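Local coordinates for protein 6-phosphogluconolactonase (Leishmania braziliensis, PDB 3CSS) that probably hydrolyses 6-phosphogluconolactone to 6-phosphogluconate, the second step of the oxidative pentose phosphate pathway, at residues K136-L141 against E183-V188; P142-N147 against V153-I158; V159-G164 against T207-A212; K213-L218 against R244-C249. All coordinates share one frame; numbering follows the deposited sequence.

Contact 1 (K136-L141 against E183-V188); sequences KLLNCL and EHVVSV
L137 and L138 in the last turn of helix 123-140 make a small, purely apolar, largely buried contact with V185 and V186, where the chain enters the outermost strand 186-189 of the main sheet. L137 and V185 carry most of it. With CD1 trans to its CA (chi2 175°), the leucine extends that one methyl to where the two valines meet. There it lies 3.7 Å from V186 CG2, the side chains crossing at about a right angle, and 4.0 Å from V185 CG1. V185 also uses its second branch: V185 CG2 is 4.1 Å from L138 CD2, so its two methyls touch successive leucines of the helix. No hydrogen bond joins the two segments. A polar tie comes from E134, less than one turn earlier in the same helix, whose OE1 accepts hydrogen bonds from both V185 N and V186 N and so fixes the backbone beneath the valines. L141 N bonds to L137 O at 3.0 Å, closing the helix before the chain turns toward strand 143-145. Around this patch the layer continues: L137 also rests on I72 of strand 69-77 and L204 of strand 201-204, while V186 reaches V202 of its neighbouring strand and A130 and Y133 of helix 123-140.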
loop_
_atom_site.group_PDB
_atom_site.type_symbol
_atom_site.label_atom_id
_atom_site.label_comp_id
_atom_site.label_asym_id
_atom_site.label_seq_id
_atom_site.Cartn_x
_atom_site.Cartn_y
_atom_site.Cartn_z
ATOM N N LYS A 136 9.308 -7.360 12.537
ATOM C CA LYS A 136 9.625 -5.949 12.719
ATOM C C LYS A 136 8.357 -5.119 12.917
ATOM O O LYS A 136 8.304 -4.272 13.803
ATOM C CB LYS A 136 10.448 -5.423 11.533
ATOM C CG LYS A 136 11.483 -4.440 11.905
ATOM C CD LYS A 136 12.191 -3.869 10.699
ATOM C CE LYS A 136 13.459 -4.621 10.347
ATOM N NZ LYS A 136 14.263 -3.839 9.377
ATOM N N LEU A 137 7.330 -5.373 12.099
ATOM C CA LEU A 137 6.068 -4.630 12.194
ATOM C C LEU A 137 5.389 -4.874 13.551
ATOM O O LEU A 137 4.936 -3.944 14.208
ATOM C CB LEU A 137 5.124 -5.003 11.042
ATOM C CG LEU A 137 5.567 -4.559 9.632
ATOM C CD1 LEU A 137 4.596 -5.120 8.575
ATOM C CD2 LEU A 137 5.717 -3.000 9.517
ATOM N N LEU A 138 5.361 -6.131 13.972
ATOM C CA LEU A 138 4.694 -6.500 15.221
ATOM C C LEU A 138 5.428 -5.918 16.433
ATOM O O LEU A 138 4.822 -5.704 17.485
ATOM C CB LEU A 138 4.578 -8.010 15.323
ATOM C CG LEU A 138 3.575 -8.680 14.384
ATOM C CD1 LEU A 138 3.775 -10.187 14.377
ATOM C CD2 LEU A 138 2.140 -8.333 14.745
ATOM N N ASN A 139 6.724 -5.659 16.272
ATOM C CA ASN A 139 7.567 -5.093 17.342
ATOM C C ASN A 139 7.543 -3.561 17.398
ATOM O O ASN A 139 7.736 -2.981 18.462
ATOM C CB ASN A 139 9.018 -5.537 17.136
ATOM C CG ASN A 139 9.289 -6.955 17.626
ATOM O OD1 ASN A 139 8.484 -7.569 18.341
ATOM N ND2 ASN A 139 10.476 -7.462 17.287
ATOM N N CYS A 140 7.319 -2.907 16.257
ATOM C CA CYS A 140 7.520 -1.448 16.139
ATOM C C CYS A 140 6.255 -0.621 15.959
ATOM O O CYS A 140 6.299 0.594 16.162
ATOM C CB CYS A 140 8.443 -1.136 14.961
ATOM S SG CYS A 140 10.076 -1.859 15.126
ATOM N N LEU A 141 5.163 -1.258 15.504
ATOM C CA LEU A 141 3.886 -0.581 15.318
ATOM C C LEU A 141 2.878 -0.860 16.454
ATOM O O LEU A 141 3.017 -1.841 17.201
ATOM C CB LEU A 141 3.257 -0.985 13.972
ATOM C CG LEU A 141 3.681 -0.220 12.720
ATOM C CD1 LEU A 141 5.209 -0.220 12.548
ATOM C CD2 LEU A 141 2.955 -0.816 11.503
ATOM N N GLU A 183 -3.682 -15.569 7.081
ATOM C CA GLU A 183 -2.930 -16.056 8.244
ATOM C C GLU A 183 -1.729 -15.196 8.648
ATOM O O GLU A 183 -1.234 -15.313 9.773
ATOM C CB GLU A 183 -2.420 -17.474 7.958
ATOM C CG GLU A 183 -3.510 -18.519 7.759
ATOM C CD GLU A 183 -2.953 -19.909 7.468
ATOM O OE1 GLU A 183 -1.776 -20.021 7.048
ATOM O OE2 GLU A 183 -3.698 -20.895 7.655
ATOM N N HIS A 184 -1.211 -14.382 7.736
ATOM C CA HIS A 184 0.009 -13.616 8.003
ATOM C C HIS A 184 -0.227 -12.113 7.956
ATOM O O HIS A 184 -1.167 -11.636 7.321
ATOM C CB HIS A 184 1.110 -14.002 7.010
ATOM C CG HIS A 184 1.418 -15.469 6.985
ATOM N ND1 HIS A 184 0.870 -16.327 6.058
ATOM C CD2 HIS A 184 2.226 -16.226 7.767
ATOM C CE1 HIS A 184 1.335 -17.549 6.261
ATOM N NE2 HIS A 184 2.146 -17.520 7.305
ATOM N N VAL A 185 0.638 -11.370 8.643
ATOM C CA VAL A 185 0.692 -9.908 8.521
ATOM C C VAL A 185 1.342 -9.497 7.190
ATOM O O VAL A 185 0.876 -8.579 6.526
ATOM C CB VAL A 185 1.493 -9.283 9.699
ATOM C CG1 VAL A 185 1.743 -7.817 9.498
ATOM C CG2 VAL A 185 0.770 -9.519 11.042
ATOM N N VAL A 186 2.447 -10.152 6.841
ATOM C CA VAL A 186 3.130 -9.924 5.569
ATOM C C VAL A 186 3.099 -11.220 4.769
ATOM O O VAL A 186 3.492 -12.286 5.270
ATOM C CB VAL A 186 4.616 -9.478 5.771
ATOM C CG1 VAL A 186 5.276 -9.161 4.452
ATOM C CG2 VAL A 186 4.704 -8.304 6.712
ATOM N N SER A 187 2.615 -11.130 3.535
ATOM C CA SER A 187 2.532 -12.283 2.657
ATOM C C SER A 187 3.432 -12.052 1.437
ATOM O O SER A 187 4.212 -11.100 1.399
ATOM C CB SER A 187 1.083 -12.494 2.237
ATOM O OG SER A 187 0.887 -13.744 1.588
ATOM N N VAL A 188 3.323 -12.942 0.457
ATOM C CA VAL A 188 4.223 -12.974 -0.678
ATOM C C VAL A 188 3.468 -13.194 -1.988
ATOM O O VAL A 188 2.364 -13.747 -2.004
ATOM C CB VAL A 188 5.274 -14.096 -0.484
ATOM C CG1 VAL A 188 6.061 -13.833 0.799
ATOM C CG2 VAL A 188 4.628 -15.478 -0.461
#

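Contact 2 (P142-N147 against V153-I158); sequences PCKQIN and VPVVDI
Three backbone hydrogen bonds zip P142-K144 to V153-V155 as an antiparallel beta hairpin. The V155 N to P142 O bond is short and almost straight (2.8 Å, 174° at the hydrogen). K144 and V153 form a hydrogen-bonded pair, with K144 N to V153 O and V153 N to K144 O both 2.9 Å. Between these bonds lies the non-hydrogen-bonded pair C143 and P154, whose CA atoms come within 4.1 Å. V153 O takes a second, weaker donor, the CA-H of C143, with CA and O 3.1 Å apart. On the face of C143 and P154, C143 SG packs 4.1 Å from P154 CB, and the proline ring also meets L141 and V185. On the other face V153 places CG1 between its own backbone N and carbonyl (chi1 66°). I146 CG1 lies 3.9 Å from V153 CB, the two side chains crossing at about a right angle; V153 also touches V208 and Y211 of helix 206-211. Farther out, the aliphatic part of K144 crosses V155. A proline, having no N-H, costs the ladder nothing at the non-hydrogen-bonded position. The hairpin is therefore held by main-chain bonds, with apolar groups along it and the K144 amine leading away.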
loop_
_atom_site.group_PDB
_atom_site.type_symbol
_atom_site.label_atom_id
_atom_site.label_comp_id
_atom_site.label_asym_id
_atom_site.label_seq_id
_atom_site.Cartn_x
_atom_site.Cartn_y
_atom_site.Cartn_z
ATOM N N PRO A 142 1.869 0.021 16.596
ATOM C CA PRO A 142 0.734 -0.284 17.453
ATOM C C PRO A 142 -0.008 -1.489 16.890
ATOM O O PRO A 142 -0.326 -1.519 15.698
ATOM C CB PRO A 142 -0.156 0.969 17.353
ATOM C CG PRO A 142 0.553 1.919 16.517
ATOM C CD PRO A 142 1.608 1.205 15.762
ATOM N N CYS A 143 -0.266 -2.473 17.751
ATOM C CA CYS A 143 -0.932 -3.707 17.342
ATOM C C CYS A 143 -2.128 -3.985 18.224
ATOM O O CYS A 143 -2.190 -3.519 19.388
ATOM C CB CYS A 143 0.047 -4.893 17.394
ATOM S SG CYS A 143 1.438 -4.752 16.261
ATOM N N LYS A 144 -3.053 -4.764 17.688
ATOM C CA LYS A 144 -4.169 -5.286 18.449
ATOM C C LYS A 144 -4.362 -6.773 18.165
ATOM O O LYS A 144 -3.992 -7.269 17.113
ATOM C CB LYS A 144 -5.420 -4.469 18.157
ATOM C CG LYS A 144 -5.371 -3.107 18.849
ATOM C CD LYS A 144 -6.756 -2.535 19.090
ATOM C CE LYS A 144 -6.871 -1.905 20.462
ATOM N NZ LYS A 144 -8.264 -1.462 20.709
ATOM N N GLN A 145 -4.925 -7.488 19.135
ATOM C CA GLN A 145 -5.171 -8.913 18.969
ATOM C C GLN A 145 -6.240 -9.132 17.916
ATOM O O GLN A 145 -7.216 -8.393 17.866
ATOM C CB GLN A 145 -5.613 -9.539 20.280
ATOM C CG GLN A 145 -5.758 -11.064 20.174
ATOM C CD GLN A 145 -4.984 -11.809 21.237
ATOM O OE1 GLN A 145 -4.418 -11.207 22.134
ATOM N NE2 GLN A 145 -4.986 -13.141 21.157
ATOM N N ILE A 146 -6.037 -10.133 17.064
ATOM C CA ILE A 146 -7.054 -10.561 16.100
ATOM C C ILE A 146 -8.009 -11.532 16.792
ATOM O O ILE A 146 -7.610 -12.607 17.251
ATOM C CB ILE A 146 -6.442 -11.253 14.862
ATOM C CG1 ILE A 146 -5.504 -10.305 14.111
ATOM C CG2 ILE A 146 -7.532 -11.745 13.910
ATOM C CD1 ILE A 146 -4.715 -11.032 13.034
ATOM N N ASN A 147 -9.275 -11.154 16.836
ATOM C CA ASN A 147 -10.281 -11.917 17.543
ATOM C C ASN A 147 -10.339 -13.363 17.041
ATOM O O ASN A 147 -10.366 -13.602 15.823
ATOM C CB ASN A 147 -11.640 -11.231 17.391
ATOM C CG ASN A 147 -12.742 -11.928 18.159
ATOM O OD1 ASN A 147 -12.500 -12.551 19.172
ATOM N ND2 ASN A 147 -13.971 -11.809 17.673
ATOM N N VAL A 153 -2.309 -7.914 14.882
ATOM C CA VAL A 153 -2.220 -7.186 13.627
ATOM C C VAL A 153 -1.754 -5.761 13.927
ATOM O O VAL A 153 -2.241 -5.149 14.889
ATOM C CB VAL A 153 -3.604 -7.164 12.888
ATOM C CG1 VAL A 153 -4.670 -6.352 13.655
ATOM C CG2 VAL A 153 -3.449 -6.635 11.500
ATOM N N PRO A 154 -0.799 -5.243 13.130
ATOM C CA PRO A 154 -0.481 -3.830 13.257
ATOM C C PRO A 154 -1.662 -3.006 12.760
ATOM O O PRO A 154 -2.320 -3.387 11.792
ATOM C CB PRO A 154 0.763 -3.650 12.381
ATOM C CG PRO A 154 0.719 -4.733 11.392
ATOM C CD PRO A 154 -0.006 -5.893 12.066
ATOM N N VAL A 155 -1.964 -1.930 13.481
ATOM C CA VAL A 155 -3.059 -1.031 13.132
ATOM C C VAL A 155 -2.459 0.167 12.429
ATOM O O VAL A 155 -1.771 0.995 13.035
ATOM C CB VAL A 155 -3.882 -0.611 14.364
ATOM C CG1 VAL A 155 -4.987 0.350 13.957
ATOM C CG2 VAL A 155 -4.448 -1.856 15.056
ATOM N N VAL A 156 -2.674 0.220 11.121
ATOM C CA VAL A 156 -2.137 1.302 10.304
ATOM C C VAL A 156 -3.164 2.432 10.223
ATOM O O VAL A 156 -4.339 2.185 9.976
ATOM C CB VAL A 156 -1.751 0.775 8.908
ATOM C CG1 VAL A 156 -1.260 1.908 8.028
ATOM C CG2 VAL A 156 -0.720 -0.333 9.044
ATOM N N ASP A 157 -2.731 3.676 10.399
ATOM C CA ASP A 157 -3.652 4.824 10.291
ATOM C C ASP A 157 -4.093 5.110 8.846
ATOM O O ASP A 157 -5.288 5.296 8.564
ATOM C CB ASP A 157 -3.042 6.088 10.908
ATOM C CG ASP A 157 -2.886 5.974 12.407
ATOM O OD1 ASP A 157 -3.921 6.079 13.100
ATOM O OD2 ASP A 157 -1.758 5.726 12.870
ATOM N N ILE A 158 -3.129 5.128 7.939
ATOM C CA ILE A 158 -3.395 5.374 6.524
ATOM C C ILE A 158 -2.598 4.407 5.670
ATOM O O ILE A 158 -1.369 4.381 5.747
ATOM C CB ILE A 158 -3.014 6.818 6.095
ATOM C CG1 ILE A 158 -3.789 7.840 6.919
ATOM C CG2 ILE A 158 -3.226 7.002 4.554
ATOM C CD1 ILE A 158 -3.324 9.257 6.718
#

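Contact 3 (V159-G164 against T207-A212); sequences VLLGFG and TVIQYA. Unlike the reference sequence in segment 207-212: Y211 (reference His).
I209 of helix 206-211 and A212, just beyond it in the chain, pack on strand 158-162 from a backbone held by short-range bonds. Y211 N bonds to V208 O at 3.2 Å and has a weak bond to T207 O as well, while A212 N bonds to I209 O at 3.3 Å. The two i to i+3 bonds, to V208 O and I209 O, are consistent with A212 being turned toward the strand. Across the contact everything is apolar and buried. V159 holds CG1 anti to its backbone N (chi1 179°), which leaves CG2 beside that nitrogen and pressed on the A212 methyl: V159 CG2 to A212 CB is 3.5 Å, tighter than usual van der Waals contact. V159 CG1 lies instead 4.4 Å from I209 CG1, so the valine straddles I209 and A212. One step along the same face of the strand, L161 brings CD1 to 4.2 Å from I209 CG2. I209 thus spans V159 and L161 with different branches, while L160, between them, faces helix 50-59 beyond the other side of the sheet. Strand 158-162 is an inner, parallel strand of the Rossmann-like sheet, hydrogen-bonded to V216 of strand 214-219 on one flank and to A42 of strand 39-43 on the other. Helix 206-211 lies over it just before the chain enters strand 214-219; L161 also meets V215 of that strand, and Q210 bonds to F245 O in the loop beyond.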
loop_
_atom_site.group_PDB
_atom_site.type_symbol
_atom_site.label_atom_id
_atom_site.label_comp_id
_atom_site.label_asym_id
_atom_site.label_seq_id
_atom_site.Cartn_x
_atom_site.Cartn_y
_atom_site.Cartn_z
ATOM N N VAL A 159 -3.314 3.618 4.870
ATOM C CA VAL A 159 -2.714 2.770 3.841
ATOM C C VAL A 159 -2.950 3.414 2.482
ATOM O O VAL A 159 -4.095 3.560 2.041
ATOM C CB VAL A 159 -3.259 1.305 3.846
ATOM C CG1 VAL A 159 -2.584 0.483 2.722
ATOM C CG2 VAL A 159 -3.083 0.634 5.229
ATOM N N LEU A 160 -1.866 3.787 1.812
ATOM C CA LEU A 160 -1.947 4.257 0.460
ATOM C C LEU A 160 -1.878 3.038 -0.458
ATOM O O LEU A 160 -1.073 2.129 -0.208
ATOM C CB LEU A 160 -0.780 5.181 0.146
ATOM C CG LEU A 160 -0.702 6.473 0.946
ATOM C CD1 LEU A 160 0.598 7.199 0.561
ATOM C CD2 LEU A 160 -1.918 7.328 0.633
ATOM N N LEU A 161 -2.684 3.042 -1.523
ATOM C CA LEU A 161 -2.746 1.933 -2.461
ATOM C C LEU A 161 -2.877 2.442 -3.885
ATOM O O LEU A 161 -3.253 3.583 -4.118
ATOM C CB LEU A 161 -3.952 1.019 -2.151
ATOM C CG LEU A 161 -3.975 0.240 -0.841
ATOM C CD1 LEU A 161 -5.336 -0.448 -0.769
ATOM C CD2 LEU A 161 -2.829 -0.766 -0.770
ATOM N N GLY A 162 -2.522 1.583 -4.831
ATOM C CA GLY A 162 -2.879 1.759 -6.210
ATOM C C GLY A 162 -3.644 0.578 -6.746
ATOM O O GLY A 162 -3.818 -0.423 -6.051
ATOM N N PHE A 163 -4.061 0.681 -7.998
ATOM C CA PHE A 163 -4.662 -0.443 -8.713
ATOM C C PHE A 163 -3.822 -0.736 -9.937
ATOM O O PHE A 163 -3.437 0.187 -10.660
ATOM C CB PHE A 163 -6.070 -0.111 -9.217
ATOM C CG PHE A 163 -7.158 -0.079 -8.163
ATOM C CD1 PHE A 163 -7.132 -0.893 -7.030
ATOM C CD2 PHE A 163 -8.248 0.729 -8.360
ATOM C CE1 PHE A 163 -8.201 -0.844 -6.125
ATOM C CE2 PHE A 163 -9.297 0.774 -7.484
ATOM C CZ PHE A 163 -9.282 -0.021 -6.375
ATOM N N GLY A 164 -3.583 -2.011 -10.187
ATOM C CA GLY A 164 -3.098 -2.446 -11.485
ATOM C C GLY A 164 -4.230 -2.709 -12.445
ATOM O O GLY A 164 -5.372 -2.972 -12.041
ATOM N N THR A 207 -5.776 -8.694 5.503
ATOM C CA THR A 207 -6.158 -8.456 6.904
ATOM C C THR A 207 -5.664 -7.113 7.422
ATOM O O THR A 207 -6.417 -6.340 8.019
ATOM C CB THR A 207 -5.617 -9.581 7.807
ATOM O OG1 THR A 207 -6.012 -10.846 7.268
ATOM C CG2 THR A 207 -6.186 -9.449 9.219
ATOM N N VAL A 208 -4.386 -6.833 7.204
ATOM C CA VAL A 208 -3.806 -5.569 7.681
ATOM C C VAL A 208 -4.553 -4.415 7.040
ATOM O O VAL A 208 -4.948 -3.459 7.698
ATOM C CB VAL A 208 -2.308 -5.465 7.379
ATOM C CG1 VAL A 208 -1.772 -4.106 7.783
ATOM C CG2 VAL A 208 -1.535 -6.572 8.089
ATOM N N ILE A 209 -4.763 -4.513 5.732
ATOM C CA ILE A 209 -5.467 -3.449 5.009
ATOM C C ILE A 209 -6.896 -3.252 5.529
ATOM O O ILE A 209 -7.361 -2.115 5.692
ATOM C CB ILE A 209 -5.412 -3.715 3.477
ATOM C CG1 ILE A 209 -3.959 -3.652 3.019
ATOM C CG2 ILE A 209 -6.223 -2.690 2.724
ATOM C CD1 ILE A 209 -3.703 -4.209 1.633
ATOM N N GLN A 210 -7.560 -4.359 5.852
ATOM C CA GLN A 210 -8.939 -4.350 6.331
ATOM C C GLN A 210 -9.099 -3.881 7.795
ATOM O O GLN A 210 -10.221 -3.623 8.233
ATOM C CB GLN A 210 -9.562 -5.729 6.126
ATOM C CG GLN A 210 -9.779 -6.062 4.662
ATOM C CD GLN A 210 -10.213 -7.487 4.442
ATOM O OE1 GLN A 210 -9.889 -8.359 5.251
ATOM N NE2 GLN A 210 -10.923 -7.747 3.346
ATOM N N TYR A 211 -7.997 -3.823 8.541
ATOM C CA TYR A 211 -7.992 -3.272 9.888
ATOM C C TYR A 211 -7.437 -1.831 9.960
ATOM O O TYR A 211 -7.446 -1.213 11.039
ATOM C CB TYR A 211 -7.210 -4.176 10.816
ATOM C CG TYR A 211 -7.995 -5.359 11.318
ATOM C CD1 TYR A 211 -7.674 -6.651 10.949
ATOM C CD2 TYR A 211 -9.056 -5.172 12.190
ATOM C CE1 TYR A 211 -8.391 -7.730 11.437
ATOM C CE2 TYR A 211 -9.788 -6.248 12.686
ATOM C CZ TYR A 211 -9.449 -7.532 12.305
ATOM O OH TYR A 211 -10.176 -8.613 12.797
ATOM N N ALA A 212 -6.962 -1.296 8.843
ATOM C CA ALA A 212 -6.432 0.059 8.812
ATOM C C ALA A 212 -7.556 1.065 9.058
ATOM O O ALA A 212 -8.719 0.823 8.712
ATOM C CB ALA A 212 -5.708 0.351 7.467
#

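Contact 4 (K213-L218 against R244-C249); sequences KHVVVL and RFLRDC
L246 meets V215 and V217 through its two methyls, and this apolar fork forms the larger part of the contact. L246 CD1 and V217 CG2 approach tip to tip at 4.1 Å, while L246 CD2 lies 4.2 Å from V215 CG1. The valines are two residues apart on strand 214-219, so both turn the same face of the strand toward the loop. The leucine CG stands beside its backbone N, anti to the carbonyl carbon (chi1 -69°), which directs the fork at that face. A sulfur completes the apolar set: C249 SG rests 4.1 Å from V215 CG2, the methyl not used by L246. The same face is shared with neighbouring parts of the fold, for L246 also packs on I209 and L161, which places the loop over parallel strands of a Rossmann-like sheet, beside helix 206-211. Polar bonds shape the loop rather than bridge to the strand. R247 N to R244 O and D248 N to F245 O, each 3.0 Å, wind residues 244-247 into a 3-10 segment, and C249 N to L246 O at 3.1 Å carries the chain on so that L246 and C249 face the same strand. The arginines tie the loop to the end of helix 225-232 and the residues after it. The R244 guanidinium has R247 CD over one face, 3.3 Å above its plane, and donates through NH1 to the carbonyls of G230 and S233. R247 NH2 forms a salt bridge with E234, and R247 NH1 bonds to V231 O.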
loop_
_atom_site.group_PDB
_atom_site.type_symbol
_atom_site.label_atom_id
_atom_site.label_comp_id
_atom_site.label_asym_id
_atom_site.label_seq_id
_atom_site.Cartn_x
_atom_site.Cartn_y
_atom_site.Cartn_z
ATOM N N LYS A 213 -7.206 2.196 9.671
ATOM C CA LYS A 213 -8.181 3.261 9.918
ATOM C C LYS A 213 -8.698 3.956 8.664
ATOM O O LYS A 213 -9.893 4.245 8.554
ATOM C CB LYS A 213 -7.594 4.291 10.900
ATOM C CG LYS A 213 -7.179 3.696 12.233
ATOM C CD LYS A 213 -8.318 2.988 12.938
ATOM C CE LYS A 213 -7.960 2.668 14.381
ATOM N NZ LYS A 213 -9.082 1.987 15.088
ATOM N N HIS A 214 -7.794 4.199 7.722
ATOM C CA HIS A 214 -8.099 4.872 6.455
ATOM C C HIS A 214 -7.307 4.195 5.321
ATOM O O HIS A 214 -6.095 3.919 5.456
ATOM C CB HIS A 214 -7.732 6.353 6.525
ATOM C CG HIS A 214 -8.264 7.057 7.735
ATOM N ND1 HIS A 214 -9.584 7.451 7.839
ATOM C CD2 HIS A 214 -7.661 7.437 8.887
ATOM C CE1 HIS A 214 -9.776 8.022 9.021
ATOM N NE2 HIS A 214 -8.621 8.044 9.668
ATOM N N VAL A 215 -7.987 3.941 4.218
ATOM C CA VAL A 215 -7.348 3.384 3.025
ATOM C C VAL A 215 -7.598 4.381 1.898
ATOM O O VAL A 215 -8.718 4.820 1.699
ATOM C CB VAL A 215 -7.932 1.996 2.665
ATOM C CG1 VAL A 215 -7.335 1.477 1.380
ATOM C CG2 VAL A 215 -7.717 0.997 3.819
ATOM N N VAL A 216 -6.538 4.752 1.190
ATOM C CA VAL A 216 -6.633 5.744 0.110
ATOM C C VAL A 216 -5.994 5.139 -1.149
ATOM O O VAL A 216 -4.795 4.872 -1.193
ATOM C CB VAL A 216 -5.927 7.067 0.471
ATOM C CG1 VAL A 216 -6.021 8.093 -0.717
ATOM C CG2 VAL A 216 -6.485 7.634 1.793
ATOM N N VAL A 217 -6.822 4.930 -2.164
ATOM C CA VAL A 217 -6.371 4.381 -3.436
ATOM C C VAL A 217 -6.213 5.526 -4.418
ATOM O O VAL A 217 -7.119 6.364 -4.560
ATOM C CB VAL A 217 -7.422 3.389 -4.026
ATOM C CG1 VAL A 217 -6.894 2.761 -5.338
ATOM C CG2 VAL A 217 -7.866 2.303 -2.990
ATOM N N LEU A 218 -5.074 5.563 -5.103
ATOM C CA LEU A 218 -4.835 6.478 -6.225
ATOM C C LEU A 218 -4.714 5.648 -7.486
ATOM O O LEU A 218 -3.813 4.795 -7.568
ATOM C CB LEU A 218 -3.521 7.242 -6.025
ATOM C CG LEU A 218 -3.423 8.310 -4.915
ATOM C CD1 LEU A 218 -3.273 7.696 -3.593
ATOM C CD2 LEU A 218 -2.211 9.206 -5.187
ATOM N N ARG A 244 -11.478 -6.321 -4.904
ATOM C CA ARG A 244 -12.803 -6.289 -4.290
ATOM C C ARG A 244 -12.763 -6.586 -2.780
ATOM O O ARG A 244 -13.705 -6.226 -2.065
ATOM C CB ARG A 244 -13.772 -7.217 -5.016
ATOM C CG ARG A 244 -15.221 -7.043 -4.603
ATOM C CD ARG A 244 -16.196 -7.891 -5.417
ATOM N NE ARG A 244 -17.555 -7.813 -4.848
ATOM C CZ ARG A 244 -18.440 -6.852 -5.079
ATOM N NH1 ARG A 244 -18.174 -5.841 -5.880
ATOM N NH2 ARG A 244 -19.633 -6.913 -4.506
ATOM N N PHE A 245 -11.681 -7.193 -2.260
ATOM C CA PHE A 245 -11.573 -7.365 -0.797
ATOM C C PHE A 245 -11.651 -6.037 -0.030
ATOM O O PHE A 245 -11.956 -6.014 1.179
ATOM C CB PHE A 245 -10.310 -8.152 -0.396
ATOM C CG PHE A 245 -9.036 -7.355 -0.436
ATOM C CD1 PHE A 245 -8.659 -6.554 0.642
ATOM C CD2 PHE A 245 -8.184 -7.419 -1.551
ATOM C CE1 PHE A 245 -7.480 -5.807 0.589
ATOM C CE2 PHE A 245 -6.990 -6.700 -1.586
ATOM C CZ PHE A 245 -6.650 -5.891 -0.519
ATOM N N LEU A 246 -11.357 -4.929 -0.709
ATOM C CA LEU A 246 -11.474 -3.593 -0.079
ATOM C C LEU A 246 -12.882 -3.271 0.454
ATOM O O LEU A 246 -13.046 -2.487 1.392
ATOM C CB LEU A 246 -11.018 -2.519 -1.069
ATOM C CG LEU A 246 -9.534 -2.499 -1.391
ATOM C CD1 LEU A 246 -9.256 -1.489 -2.515
ATOM C CD2 LEU A 246 -8.655 -2.220 -0.129
ATOM N N ARG A 247 -13.897 -3.923 -0.102
ATOM C CA ARG A 247 -15.274 -3.748 0.353
ATOM C C ARG A 247 -15.446 -4.133 1.820
ATOM O O ARG A 247 -16.399 -3.683 2.475
ATOM C CB ARG A 247 -16.236 -4.578 -0.497
ATOM C CG ARG A 247 -16.383 -4.111 -1.937
ATOM C CD ARG A 247 -17.513 -4.822 -2.669
ATOM N NE ARG A 247 -18.809 -4.432 -2.112
ATOM C CZ ARG A 247 -19.461 -3.330 -2.463
ATOM N NH1 ARG A 247 -18.975 -2.501 -3.379
ATOM N NH2 ARG A 247 -20.618 -3.045 -1.890
ATOM N N ASP A 248 -14.557 -4.995 2.319
ATOM C CA ASP A 248 -14.607 -5.501 3.688
ATOM C C ASP A 248 -13.665 -4.782 4.656
ATOM O O ASP A 248 -13.449 -5.248 5.784
ATOM C CB ASP A 248 -14.325 -7.000 3.704
ATOM C CG ASP A 248 -15.411 -7.807 3.042
ATOM O OD1 ASP A 248 -16.594 -7.452 3.192
ATOM O OD2 ASP A 248 -15.058 -8.796 2.359
ATOM N N CYS A 249 -13.131 -3.641 4.224
ATOM C CA CYS A 249 -12.340 -2.790 5.093
ATOM C C CYS A 249 -13.189 -2.279 6.229
ATOM O O CYS A 249 -14.331 -1.877 6.055
ATOM C CB CYS A 249 -11.772 -1.597 4.355
ATOM S SG CYS A 249 -10.378 -2.021 3.251
#

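In the fold
Contacts 3 and 4 are nearly one layer: their centres lie 5 Å apart and their strands are paired, with V159 O to V216 N and L161 N to V216 O both 2.8 Å. Contact 2 bridges outward from there. V156 O lies 2.9 Å from K213 N, and V153 CG2 packs 3.9 Å from V208 CG2. On its other side V185 CG1 of contact 1 sits 3.7 Å from P154 CD. Contacts 1 and 4, centres 18 Å apart, do not touch but reach the same sheet. In Rossmann-like enzymes the active site commonly lies at the C-terminal ends of the parallel strands; segment 159-164 runs toward that end.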